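Local structure of amino Transferase (Eubacterium rectale, 3ELE) at residues Leu341-Glu355 / Met386-Lys398. The protein is probably a pyridoxal-5'-phosphate-dependent aminotransferase of class I and II, moving amino groups between amino acids and keto acids. Residues are numbered along the deposited sequence; the frame is centred on the assembly and turned at random.
With EDO (1,2-ethanediol), chain G.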
ATOM      1  N   LEU A 341      -3.927 -38.834  -8.321  1.00 34.98           N
ATOM      2  CA  LEU A 341      -4.039 -40.262  -8.663  1.00 35.36           C
ATOM      3  C   LEU A 341      -3.082 -40.685  -9.782  1.00 36.47           C
ATOM      4  O   LEU A 341      -2.941 -41.872 -10.048  1.00 36.17           O
ATOM      5  CB  LEU A 341      -5.485 -40.640  -8.954  1.00 35.52           C
ATOM      6  CG  LEU A 341      -6.446 -40.302  -7.798  1.00 33.55           C
ATOM      7  CD1 LEU A 341      -7.834 -40.738  -8.149  1.00 34.40           C
ATOM      8  CD2 LEU A 341      -6.022 -40.926  -6.469  1.00 36.64           C
ATOM      9  N   GLU A 342      -2.458 -39.708 -10.444  1.00 37.20           N
ATOM     10  CA  GLU A 342      -1.372 -39.937 -11.404  1.00 37.85           C
ATOM     11  C   GLU A 342      -0.300 -38.883 -11.141  1.00 37.67           C
ATOM     12  O   GLU A 342      -0.572 -37.890 -10.460  1.00 37.93           O
ATOM     13  CB  GLU A 342      -1.877 -39.897 -12.850  1.00 37.26           C
ATOM     14  CG  GLU A 342      -2.687 -38.666 -13.227  1.00 37.30           C
ATOM     15  CD  GLU A 342      -2.984 -38.611 -14.708  1.00 37.72           C
ATOM     16  OE1 GLU A 342      -2.013 -38.571 -15.496  1.00 41.82           O
ATOM     17  OE2 GLU A 342      -4.173 -38.571 -15.088  1.00 38.72           O
ATOM     18  N   ASP A 343       0.913 -39.116 -11.647  1.00 38.45           N
ATOM     19  CA  ASP A 343       2.042 -38.172 -11.491  1.00 38.53           C
ATOM     20  C   ASP A 343       1.737 -36.781 -12.043  1.00 36.83           C
ATOM     21  O   ASP A 343       2.232 -35.793 -11.503  1.00 38.78           O
ATOM     22  CB  ASP A 343       3.311 -38.670 -12.229  1.00 39.29           C
ATOM     23  CG  ASP A 343       3.902 -39.950 -11.649  1.00 43.34           C
ATOM     24  OD1 ASP A 343       3.619 -40.311 -10.477  1.00 43.97           O
ATOM     25  OD2 ASP A 343       4.681 -40.587 -12.393  1.00 44.46           O
ATOM     26  N   ASP A 344       0.970 -36.713 -13.135  1.00 35.47           N
ATOM     27  CA  ASP A 344       0.615 -35.437 -13.769  1.00 35.69           C
ATOM     28  C   ASP A 344      -0.611 -34.841 -13.079  1.00 36.02           C
ATOM     29  O   ASP A 344      -1.746 -35.141 -13.447  1.00 35.10           O
ATOM     30  CB  ASP A 344       0.398 -35.618 -15.285  1.00 36.52           C
ATOM     31  CG  ASP A 344       0.210 -34.295 -16.034  1.00 36.94           C
ATOM     32  OD1 ASP A 344       0.020 -33.235 -15.410  1.00 37.06           O
ATOM     33  OD2 ASP A 344       0.221 -34.320 -17.281  1.00 43.74           O
ATOM     34  N   SER A 345      -0.362 -33.987 -12.080  1.00 36.61           N
ATOM     35  CA  SER A 345      -1.434 -33.264 -11.351  1.00 36.60           C
ATOM     36  C   SER A 345      -2.348 -32.432 -12.236  1.00 36.36           C
ATOM     37  O   SER A 345      -3.526 -32.298 -11.926  1.00 37.91           O
ATOM     38  CB  SER A 345      -0.844 -32.335 -10.317  1.00 37.14           C
ATOM     39  OG  SER A 345       0.097 -33.011  -9.533  1.00 38.94           O
ATOM     40  N   ASN A 346      -1.813 -31.879 -13.330  1.00 36.34           N
ATOM     41  CA  ASN A 346      -2.616 -31.074 -14.270  1.00 36.25           C
ATOM     42  C   ASN A 346      -3.664 -31.949 -14.980  1.00 35.90           C
ATOM     43  O   ASN A 346      -4.834 -31.561 -15.073  1.00 36.84           O
ATOM     44  CB  ASN A 346      -1.740 -30.330 -15.290  1.00 37.07           C
ATOM     45  CG  ASN A 346      -0.706 -29.411 -14.630  1.00 36.84           C
ATOM     46  OD1 ASN A 346      -1.047 -28.369 -14.089  1.00 30.01           O
ATOM     47  ND2 ASN A 346       0.559 -29.799 -14.695  1.00 38.38           N
ATOM     48  N   ALA A 347      -3.228 -33.130 -15.444  1.00 34.38           N
ATOM     49  CA  ALA A 347      -4.089 -34.130 -16.069  1.00 34.00           C
ATOM     50  C   ALA A 347      -5.120 -34.644 -15.056  1.00 34.20           C
ATOM     51  O   ALA A 347      -6.293 -34.832 -15.402  1.00 34.85           O
ATOM     52  CB  ALA A 347      -3.260 -35.280 -16.630  1.00 34.83           C
ATOM     53  N   PHE A 348      -4.688 -34.850 -13.809  1.00 33.51           N
ATOM     54  CA  PHE A 348      -5.601 -35.223 -12.716  1.00 33.35           C
ATOM     55  C   PHE A 348      -6.643 -34.124 -12.412  1.00 33.60           C
ATOM     56  O   PHE A 348      -7.817 -34.450 -12.212  1.00 33.73           O
ATOM     57  CB  PHE A 348      -4.830 -35.606 -11.448  1.00 34.07           C
ATOM     58  CG  PHE A 348      -5.716 -35.851 -10.248  1.00 33.87           C
ATOM     59  CD1 PHE A 348      -6.586 -36.928 -10.229  1.00 34.85           C
ATOM     60  CD2 PHE A 348      -5.671 -35.005  -9.139  1.00 36.13           C
ATOM     61  CE1 PHE A 348      -7.434 -37.157  -9.116  1.00 36.41           C
ATOM     62  CE2 PHE A 348      -6.484 -35.234  -8.027  1.00 34.80           C
ATOM     63  CZ  PHE A 348      -7.368 -36.313  -8.018  1.00 34.43           C
ATOM     64  N   CYS A 349      -6.220 -32.854 -12.381  1.00 33.62           N
ATOM     65  CA  CYS A 349      -7.151 -31.729 -12.152  1.00 35.51           C
ATOM     66  C   CYS A 349      -8.178 -31.581 -13.269  1.00 37.08           C
ATOM     67  O   CYS A 349      -9.278 -31.107 -12.994  1.00 38.44           O
ATOM     68  CB  CYS A 349      -6.427 -30.406 -11.914  1.00 34.52           C
ATOM     69  SG  CYS A 349      -5.611 -30.424 -10.357  1.00 37.90           S
ATOM     70  N   GLU A 350      -7.808 -31.957 -14.503  1.00 37.55           N
ATOM     71  CA  GLU A 350      -8.734 -32.002 -15.642  1.00 38.27           C
ATOM     72  C   GLU A 350      -9.774 -33.095 -15.453  1.00 38.07           C
ATOM     73  O   GLU A 350     -10.941 -32.858 -15.740  1.00 37.64           O
ATOM     74  CB  GLU A 350      -8.018 -32.204 -16.997  1.00 38.98           C
ATOM     75  CG  GLU A 350      -7.253 -30.977 -17.521  1.00 43.78           C
ATOM     76  CD  GLU A 350      -8.152 -29.786 -17.884  1.00 49.64           C
ATOM     77  OE1 GLU A 350      -9.390 -29.947 -18.039  1.00 53.47           O
ATOM     78  OE2 GLU A 350      -7.613 -28.672 -18.027  1.00 54.30           O
ATOM     79  N   LYS A 351      -9.350 -34.277 -14.991  1.00 38.02           N
ATOM     80  CA  LYS A 351     -10.283 -35.376 -14.686  1.00 38.19           C
ATOM     81  C   LYS A 351     -11.257 -35.000 -13.547  1.00 38.22           C
ATOM     82  O   LYS A 351     -12.438 -35.337 -13.601  1.00 38.02           O
ATOM     83  CB  LYS A 351      -9.535 -36.673 -14.358  1.00 39.08           C
ATOM     84  CG  LYS A 351      -8.778 -37.303 -15.534  1.00 40.74           C
ATOM     85  CD  LYS A 351      -9.724 -37.812 -16.590  1.00 43.55           C
ATOM     86  CE  LYS A 351      -9.028 -38.590 -17.697  1.00 47.07           C
ATOM     87  NZ  LYS A 351     -10.063 -39.053 -18.690  1.00 47.27           N
ATOM     88  N   ALA A 352     -10.749 -34.295 -12.533  1.00 37.59           N
ATOM     89  CA  ALA A 352     -11.573 -33.764 -11.440  1.00 37.18           C
ATOM     90  C   ALA A 352     -12.607 -32.815 -12.033  1.00 37.91           C
ATOM     91  O   ALA A 352     -13.790 -32.932 -11.734  1.00 36.26           O
ATOM     92  CB  ALA A 352     -10.704 -33.023 -10.421  1.00 36.21           C
ATOM     93  N   LYS A 353     -12.137 -31.927 -12.922  1.00 39.70           N
ATOM     94  CA  LYS A 353     -12.984 -30.937 -13.634  1.00 41.34           C
ATOM     95  C   LYS A 353     -14.175 -31.592 -14.368  1.00 42.55           C
ATOM     96  O   LYS A 353     -15.247 -30.994 -14.428  1.00 44.16           O
ATOM     97  CB  LYS A 353     -12.149 -30.093 -14.620  1.00 41.42           C
ATOM     98  CG  LYS A 353     -12.332 -28.613 -14.507  1.00 39.90           C
ATOM     99  CD  LYS A 353     -11.431 -27.914 -15.504  1.00 43.61           C
ATOM    100  CE  LYS A 353     -11.209 -26.467 -15.172  1.00 43.77           C
ATOM    101  NZ  LYS A 353     -10.325 -25.818 -16.193  1.00 46.79           N
ATOM    102  N   GLU A 354     -14.003 -32.822 -14.879  1.00 42.84           N
ATOM    103  CA  GLU A 354     -15.099 -33.576 -15.535  1.00 41.91           C
ATOM    104  C   GLU A 354     -16.318 -33.837 -14.628  1.00 41.26           C
ATOM    105  O   GLU A 354     -17.410 -34.118 -15.147  1.00 41.54           O
ATOM    106  CB  GLU A 354     -14.636 -34.948 -16.075  1.00 41.60           C
ATOM    107  CG  GLU A 354     -13.527 -34.945 -17.132  1.00 44.00           C
ATOM    108  CD  GLU A 354     -13.173 -36.354 -17.661  1.00 43.81           C
ATOM    109  OE1 GLU A 354     -13.495 -37.375 -17.012  1.00 46.90           O
ATOM    110  OE2 GLU A 354     -12.555 -36.443 -18.745  1.00 49.94           O
ATOM    111  N   GLU A 355     -16.120 -33.819 -13.304  1.00 39.56           N
ATOM    112  CA  GLU A 355     -17.195 -34.018 -12.310  1.00 38.71           C
ATOM    113  C   GLU A 355     -17.440 -32.755 -11.478  1.00 38.35           C
ATOM    114  O   GLU A 355     -18.003 -32.829 -10.377  1.00 37.42           O
ATOM    115  CB  GLU A 355     -16.851 -35.201 -11.379  1.00 38.55           C
ATOM    116  CG  GLU A 355     -16.434 -36.497 -12.094  1.00 40.88           C
ATOM    117  CD  GLU A 355     -17.441 -36.966 -13.132  1.00 43.36           C
ATOM    118  OE1 GLU A 355     -18.658 -36.820 -12.890  1.00 46.62           O
ATOM    119  OE2 GLU A 355     -17.010 -37.486 -14.187  1.00 43.98           O
HETATM  120  N   MSE A 386     -18.689 -35.531  -2.099  1.00 32.69           N
HETATM  121  CA  MSE A 386     -18.125 -36.902  -1.949  1.00 31.17           C
HETATM  122  C   MSE A 386     -18.416 -37.903  -3.062  1.00 30.73           C
HETATM  123  O   MSE A 386     -17.501 -38.611  -3.479  1.00 29.40           O
HETATM  124  CB  MSE A 386     -18.382 -37.481  -0.542  1.00 29.84           C
HETATM  125  CG  MSE A 386     -17.603 -36.724   0.542  1.00 29.74           C
HETATM  126 SE   MSE A 386     -15.689 -36.879   0.300  0.75 32.99          SE
HETATM  127  CE  MSE A 386     -15.093 -35.329   1.263  1.00 29.18           C
ATOM    128  N   PRO A 387     -19.678 -37.990  -3.528  1.00 31.16           N
ATOM    129  CA  PRO A 387     -19.955 -38.817  -4.705  1.00 31.85           C
ATOM    130  C   PRO A 387     -19.147 -38.446  -5.966  1.00 32.48           C
ATOM    131  O   PRO A 387     -18.764 -39.342  -6.706  1.00 32.45           O
ATOM    132  CB  PRO A 387     -21.466 -38.611  -4.923  1.00 32.90           C
ATOM    133  CG  PRO A 387     -21.977 -38.335  -3.554  1.00 31.25           C
ATOM    134  CD  PRO A 387     -20.927 -37.461  -2.949  1.00 30.57           C
ATOM    135  N   ALA A 388     -18.870 -37.159  -6.191  1.00 33.06           N
ATOM    136  CA  ALA A 388     -18.035 -36.747  -7.341  1.00 34.22           C
ATOM    137  C   ALA A 388     -16.573 -37.186  -7.111  1.00 35.02           C
ATOM    138  O   ALA A 388     -15.951 -37.720  -8.023  1.00 35.61           O
ATOM    139  CB  ALA A 388     -18.152 -35.256  -7.615  1.00 34.67           C
ATOM    140  N   PHE A 389     -16.049 -36.966  -5.897  1.00 34.85           N
ATOM    141  CA  PHE A 389     -14.720 -37.483  -5.497  1.00 34.56           C
ATOM    142  C   PHE A 389     -14.573 -39.001  -5.674  1.00 35.23           C
ATOM    143  O   PHE A 389     -13.530 -39.473  -6.137  1.00 35.72           O
ATOM    144  CB  PHE A 389     -14.365 -37.116  -4.051  1.00 33.39           C
ATOM    145  CG  PHE A 389     -13.808 -35.733  -3.907  1.00 33.09           C
ATOM    146  CD1 PHE A 389     -12.561 -35.421  -4.458  1.00 31.32           C
ATOM    147  CD2 PHE A 389     -14.500 -34.743  -3.205  1.00 28.22           C
ATOM    148  CE1 PHE A 389     -12.018 -34.144  -4.327  1.00 32.78           C
ATOM    149  CE2 PHE A 389     -13.964 -33.446  -3.073  1.00 32.47           C
ATOM    150  CZ  PHE A 389     -12.730 -33.147  -3.630  1.00 31.14           C
ATOM    151  N   GLU A 390     -15.618 -39.734  -5.302  1.00 35.19           N
ATOM    152  CA  GLU A 390     -15.686 -41.179  -5.462  1.00 36.88           C
ATOM    153  C   GLU A 390     -15.645 -41.572  -6.946  1.00 36.18           C
ATOM    154  O   GLU A 390     -14.968 -42.535  -7.312  1.00 34.06           O
ATOM    155  CB  GLU A 390     -16.975 -41.703  -4.799  1.00 36.72           C
ATOM    156  CG  GLU A 390     -17.169 -43.207  -4.760  1.00 39.31           C
ATOM    157  CD  GLU A 390     -18.482 -43.601  -4.070  1.00 40.72           C
ATOM    158  OE1 GLU A 390     -19.521 -42.910  -4.243  1.00 49.55           O
ATOM    159  OE2 GLU A 390     -18.477 -44.627  -3.366  1.00 51.73           O
ATOM    160  N   LYS A 391     -16.374 -40.826  -7.785  1.00 36.83           N
ATOM    161  CA  LYS A 391     -16.410 -41.085  -9.237  1.00 37.22           C
ATOM    162  C   LYS A 391     -15.056 -40.773  -9.888  1.00 36.28           C
ATOM    163  O   LYS A 391     -14.608 -41.521 -10.760  1.00 35.05           O
ATOM    164  CB  LYS A 391     -17.539 -40.294  -9.903  1.00 37.19           C
ATOM    165  CG  LYS A 391     -17.779 -40.663 -11.360  1.00 39.96           C
ATOM    166  CD  LYS A 391     -19.102 -40.108 -11.858  1.00 39.45           C
ATOM    167  CE  LYS A 391     -19.297 -40.380 -13.345  1.00 46.61           C
ATOM    168  NZ  LYS A 391     -20.634 -39.911 -13.848  1.00 48.21           N
ATOM    169  N   ILE A 392     -14.415 -39.681  -9.456  1.00 35.57           N
ATOM    170  CA  ILE A 392     -13.066 -39.319  -9.942  1.00 36.22           C
ATOM    171  C   ILE A 392     -12.080 -40.473  -9.638  1.00 35.93           C
ATOM    172  O   ILE A 392     -11.364 -40.921 -10.528  1.00 35.32           O
ATOM    173  CB  ILE A 392     -12.544 -37.996  -9.323  1.00 35.90           C
ATOM    174  CG1 ILE A 392     -13.364 -36.795  -9.805  1.00 37.04           C
ATOM    175  CG2 ILE A 392     -11.064 -37.769  -9.674  1.00 32.80           C
ATOM    176  CD1 ILE A 392     -13.232 -35.584  -8.883  1.00 35.77           C
ATOM    177  N   TYR A 393     -12.097 -40.939  -8.390  1.00 36.93           N
ATOM    178  CA  TYR A 393     -11.269 -42.058  -7.918  1.00 38.34           C
ATOM    179  C   TYR A 393     -11.447 -43.308  -8.793  1.00 38.28           C
ATOM    180  O   TYR A 393     -10.461 -43.917  -9.215  1.00 37.28           O
ATOM    181  CB  TYR A 393     -11.611 -42.390  -6.462  1.00 39.90           C
ATOM    182  CG  TYR A 393     -10.600 -43.295  -5.826  1.00 40.97           C
ATOM    183  CD1 TYR A 393      -9.429 -42.761  -5.281  1.00 41.87           C
ATOM    184  CD2 TYR A 393     -10.792 -44.681  -5.777  1.00 42.66           C
ATOM    185  CE1 TYR A 393      -8.482 -43.563  -4.699  1.00 38.99           C
ATOM    186  CE2 TYR A 393      -9.836 -45.506  -5.184  1.00 44.90           C
ATOM    187  CZ  TYR A 393      -8.684 -44.917  -4.651  1.00 42.10           C
ATOM    188  OH  TYR A 393      -7.726 -45.671  -4.063  1.00 45.30           O
ATOM    189  N   LYS A 394     -12.714 -43.657  -9.041  1.00 39.04           N
ATOM    190  CA  LYS A 394     -13.122 -44.756  -9.943  1.00 39.58           C
ATOM    191  C   LYS A 394     -12.550 -44.688 -11.367  1.00 39.47           C
ATOM    192  O   LYS A 394     -12.359 -45.739 -11.976  1.00 40.43           O
ATOM    193  CB  LYS A 394     -14.660 -44.892 -10.050  1.00 40.51           C
ATOM    194  CG  LYS A 394     -15.301 -45.996  -9.210  1.00 46.16           C
ATOM    195  CD  LYS A 394     -15.471 -45.678  -7.738  1.00 51.09           C
ATOM    196  CE  LYS A 394     -16.219 -46.823  -7.041  1.00 51.20           C
ATOM    197  NZ  LYS A 394     -16.523 -46.535  -5.608  1.00 57.34           N
ATOM    198  N   LYS A 395     -12.326 -43.479 -11.900  1.00 39.17           N
ATOM    199  CA  LYS A 395     -11.714 -43.298 -13.242  1.00 40.63           C
ATOM    200  C   LYS A 395     -10.332 -43.951 -13.328  1.00 40.16           C
ATOM    201  O   LYS A 395      -9.963 -44.477 -14.373  1.00 40.62           O
ATOM    202  CB  LYS A 395     -11.541 -41.812 -13.624  1.00 40.74           C
ATOM    203  CG  LYS A 395     -12.828 -40.967 -13.720  1.00 42.73           C
ATOM    204  CD  LYS A 395     -12.486 -39.476 -13.952  1.00 41.41           C
ATOM    205  CE  LYS A 395     -13.724 -38.575 -13.936  1.00 40.35           C
ATOM    206  NZ  LYS A 395     -14.667 -38.833 -15.044  1.00 37.41           N
ATOM    207  N   TYR A 396      -9.584 -43.867 -12.223  1.00 40.48           N
ATOM    208  CA  TYR A 396      -8.238 -44.419 -12.087  1.00 40.37           C
ATOM    209  C   TYR A 396      -8.206 -45.836 -11.549  1.00 41.84           C
ATOM    210  O   TYR A 396      -7.364 -46.626 -11.970  1.00 42.04           O
ATOM    211  CB  TYR A 396      -7.406 -43.533 -11.156  1.00 40.02           C
ATOM    212  CG  TYR A 396      -7.107 -42.184 -11.745  1.00 40.01           C
ATOM    213  CD1 TYR A 396      -5.948 -41.982 -12.499  1.00 37.94           C
ATOM    214  CD2 TYR A 396      -7.984 -41.107 -11.572  1.00 40.11           C
ATOM    215  CE1 TYR A 396      -5.658 -40.750 -13.045  1.00 38.50           C
ATOM    216  CE2 TYR A 396      -7.700 -39.856 -12.123  1.00 39.11           C
ATOM    217  CZ  TYR A 396      -6.534 -39.683 -12.857  1.00 38.71           C
ATOM    218  OH  TYR A 396      -6.223 -38.466 -13.410  1.00 38.35           O
ATOM    219  N   ASN A 397      -9.110 -46.137 -10.617  1.00 44.04           N
ATOM    220  CA  ASN A 397      -9.190 -47.433  -9.932  1.00 46.05           C
ATOM    221  C   ASN A 397     -10.527 -48.107 -10.241  1.00 47.76           C
ATOM    222  O   ASN A 397     -11.513 -47.968  -9.509  1.00 47.43           O
ATOM    223  CB  ASN A 397      -8.975 -47.202  -8.439  1.00 46.01           C
ATOM    224  CG  ASN A 397      -7.660 -46.495  -8.164  1.00 45.04           C
ATOM    225  OD1 ASN A 397      -6.601 -47.102  -8.239  1.00 45.52           O
ATOM    226  ND2 ASN A 397      -7.725 -45.196  -7.875  1.00 45.43           N
ATOM    227  N   LYS A 398     -10.536 -48.819 -11.364  1.00 49.59           N
ATOM    228  CA  LYS A 398     -11.720 -49.518 -11.860  1.00 51.86           C
ATOM    229  C   LYS A 398     -11.928 -50.823 -11.109  1.00 52.28           C
ATOM    230  O   LYS A 398     -11.073 -51.291 -10.354  1.00 52.65           O
ATOM    231  CB  LYS A 398     -11.586 -49.744 -13.375  1.00 52.95           C
ATOM    232  CG  LYS A 398     -11.645 -48.414 -14.176  1.00 55.72           C
ATOM    233  CD  LYS A 398     -10.529 -48.276 -15.218  1.00 60.06           C
ATOM    234  CE  LYS A 398      -9.165 -48.061 -14.529  1.00 61.41           C
ATOM    235  NZ  LYS A 398      -8.049 -47.751 -15.466  1.00 64.24           N
ATOM    236  OXT LYS A 398     -12.984 -51.428 -11.223  1.00 53.37           O
TER
HETATM  237  C1  EDO G 502     -18.269 -31.734 -17.101  1.00 59.12           C
HETATM  238  O1  EDO G 502     -18.436 -33.066 -17.597  1.00 62.69           O
HETATM  239  C2  EDO G 502     -18.440 -30.746 -18.240  1.00 59.55           C
HETATM  240  O2  EDO G 502     -17.656 -29.582 -17.973  1.00 60.38           O
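Tyr396, near the end of helix 379-396, lays its ring under Leu341 and points its hydroxyl end at helix 345-353, where Phe348 and Lys351 meet it. Leu341 CB sits over the middle of one ring face, a CH-pi contact 3.6 Å from the centroid, while its CD1 continues past the ring to the backbone of Tyr393. With CG anti to the carbonyl carbon (chi1 -68°), the tyrosine reaches across between the helices, and its OH donates to the anti lone pair of Glu342 OE2 at 2.7 Å. The hydroxyl also lies at the edge of the Phe348 ring, the two rings inclined at 57°. A leucine in place of Tyr396 would probably leave Glu342 without this donor and open a gap beside Phe348 and Leu341.

Deeper in, Ile392 divides its branches: CG2 meets Phe348 CE1 at 3.7 Å, and CD1 lies against CA and CB of Ala352.

On the solvent side, Lys351, Glu354, Glu355, Lys391 and Lys395 form a salt-bridge network. Lys395 NZ makes hydrogen-bonded salt bridges to Glu354 OE1 at 2.7 Å and Glu355 OE2 at 2.8 Å; Glu354 also makes a long one with Lys351, probably easing the closeness of the lysine charges. Glu355 lays CG against Ile392 CG1, and a bend at chi2 turns its carboxylate to Lys395 and, through OE1 in a long salt bridge, Lys391.

Helix 345-353 and segment 386-396 cross at 130°, their axes 9.8 Å apart, on the protein surface. Beneath them, Val357 of strand 357-358 touches Ala388 and Ile392, and Tyr393 reaches Ile323 of helix 306-323.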